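Local coordinates for telomerase reverse transcriptase (Takifugu rubripes, PDB 4LMO), which serves as the catalytic subunit of telomerase, extending chromosome ends by copying an RNA template, and is represented here by its RNA-binding domain, at residues R21-N26 against R81-C86. Numbering follows the deposited sequence.
Sequences RSFLLN and RQHRRC
In a buried helix-to-loop contact, the imidazole of H83, near the C-terminal end of helix 73-85, fits against F23, L25 and N26 in the loop between helix 6-15 and strand 29-30. The ring leaves the helix with CG anti to the backbone N (chi1 158°), which carries NE2 across to the loop. There NE2 donates a bent hydrogen bond to N26 OD1 at 2.7 Å, the donor standing well above the plane of the amide rather than within it. N26 ND2 bonds back to M20 O, and H83 ND1 is hydrogen-bonded to Y88 OH, which should hold both flat groups against rotation. L25 lies over one imidazole face: its CB makes a CH-pi contact 3.5 Å from the ring centroid, while CD1 reaches CG of H83 at 3.8 Å. H83 CE1 lies at the edge of the F23 ring, 3.7 Å from CE2, and the two rings meet obliquely with their planes 51° apart. A leucine in place of H83 would probably leave N26 OD1 and Y88 OH without their imidazole partner. F23 rests on L216, and L25 on W207 and F212, of the long helix 191-220, while V133 of helix 119-133 packs against H83.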
# COMPACT_ATOMS: atom_id res chain seq x y z
N ARG A 21 2.94 -1.71 11.55
CA ARG A 21 4.29 -1.35 12.00
C ARG A 21 5.36 -1.62 10.94
O ARG A 21 6.31 -0.84 10.80
CB ARG A 21 4.64 -2.05 13.32
CG ARG A 21 5.63 -1.29 14.18
CD ARG A 21 5.84 -1.96 15.53
NE ARG A 21 4.65 -1.92 16.38
CZ ARG A 21 4.37 -0.96 17.25
NH1 ARG A 21 5.19 0.08 17.40
NH2 ARG A 21 3.26 -1.02 17.98
N SER A 22 5.21 -2.70 10.19
CA SER A 22 6.16 -3.05 9.13
C SER A 22 5.72 -2.58 7.73
O SER A 22 6.30 -3.00 6.73
CB SER A 22 6.46 -4.55 9.14
OG SER A 22 5.28 -5.31 8.97
N PHE A 23 4.72 -1.71 7.69
CA PHE A 23 4.26 -1.12 6.43
C PHE A 23 5.27 -0.10 5.90
O PHE A 23 5.84 0.67 6.68
CB PHE A 23 2.88 -0.46 6.62
CG PHE A 23 2.38 0.28 5.41
CD1 PHE A 23 2.07 -0.40 4.23
CD2 PHE A 23 2.19 1.65 5.45
CE1 PHE A 23 1.60 0.28 3.12
CE2 PHE A 23 1.72 2.34 4.35
CZ PHE A 23 1.42 1.65 3.18
N LEU A 24 5.48 -0.11 4.59
CA LEU A 24 6.47 0.73 3.91
C LEU A 24 6.61 2.16 4.45
O LEU A 24 7.72 2.60 4.75
CB LEU A 24 6.20 0.75 2.39
CG LEU A 24 7.00 1.71 1.50
CD1 LEU A 24 8.51 1.50 1.60
CD2 LEU A 24 6.54 1.58 0.05
N LEU A 25 5.50 2.88 4.56
CA LEU A 25 5.52 4.29 4.94
C LEU A 25 5.80 4.51 6.44
O LEU A 25 6.01 5.65 6.86
CB LEU A 25 4.24 5.00 4.51
CG LEU A 25 3.89 5.09 3.01
CD1 LEU A 25 2.62 5.90 2.82
CD2 LEU A 25 5.04 5.68 2.20
N ASN A 26 5.79 3.44 7.22
CA ASN A 26 6.14 3.50 8.63
C ASN A 26 7.59 3.13 8.89
O ASN A 26 8.07 3.20 10.03
CB ASN A 26 5.21 2.60 9.46
CG ASN A 26 3.82 3.18 9.62
OD1 ASN A 26 3.61 4.39 9.48
ND2 ASN A 26 2.85 2.32 9.91
N ARG A 81 2.19 13.07 5.48
CA ARG A 81 1.52 13.70 6.61
C ARG A 81 0.12 13.13 6.79
O ARG A 81 -0.32 12.89 7.92
CB ARG A 81 1.45 15.21 6.38
CG ARG A 81 1.64 16.07 7.62
CD ARG A 81 2.39 17.34 7.25
NE ARG A 81 1.85 17.95 6.03
CZ ARG A 81 2.59 18.52 5.07
NH1 ARG A 81 3.91 18.56 5.17
NH2 ARG A 81 1.99 19.04 4.01
N GLN A 82 -0.57 12.91 5.67
CA GLN A 82 -1.90 12.32 5.68
C GLN A 82 -1.86 10.84 6.07
O GLN A 82 -2.81 10.32 6.65
CB GLN A 82 -2.59 12.50 4.32
CG GLN A 82 -2.98 13.95 4.02
CD GLN A 82 -3.69 14.11 2.69
OE1 GLN A 82 -4.31 13.18 2.18
NE2 GLN A 82 -3.61 15.31 2.12
N HIS A 83 -0.75 10.17 5.74
CA HIS A 83 -0.52 8.79 6.16
C HIS A 83 -0.33 8.68 7.64
O HIS A 83 -0.83 7.75 8.27
CB HIS A 83 0.69 8.20 5.43
CG HIS A 83 1.30 7.01 6.15
ND1 HIS A 83 0.66 5.84 6.27
CD2 HIS A 83 2.52 6.87 6.81
CE1 HIS A 83 1.43 4.98 6.97
NE2 HIS A 83 2.57 5.62 7.29
N ARG A 84 0.41 9.62 8.22
CA ARG A 84 0.71 9.60 9.65
C ARG A 84 -0.50 9.98 10.50
O ARG A 84 -0.57 9.64 11.69
CB ARG A 84 1.91 10.50 9.97
CG ARG A 84 3.22 9.96 9.43
CD ARG A 84 4.42 10.77 9.89
NE ARG A 84 5.65 10.24 9.30
CZ ARG A 84 6.35 10.83 8.33
NH1 ARG A 84 5.97 12.00 7.83
NH2 ARG A 84 7.44 10.24 7.87
N ARG A 85 -1.46 10.67 9.89
CA ARG A 85 -2.71 11.06 10.55
C ARG A 85 -3.86 10.09 10.24
O ARG A 85 -4.93 10.18 10.86
CB ARG A 85 -3.11 12.49 10.15
CG ARG A 85 -2.25 13.58 10.78
CD ARG A 85 -2.91 14.95 10.66
NE ARG A 85 -2.61 15.62 9.39
CZ ARG A 85 -3.40 15.60 8.32
NH1 ARG A 85 -4.55 14.93 8.33
NH2 ARG A 85 -3.04 16.24 7.22
N CYS A 86 -3.64 9.18 9.30
CA CYS A 86 -4.66 8.22 8.88
C CYS A 86 -5.00 7.22 9.99
O CYS A 86 -4.10 6.63 10.60
CB CYS A 86 -4.21 7.47 7.62
SG CYS A 86 -5.50 6.49 6.82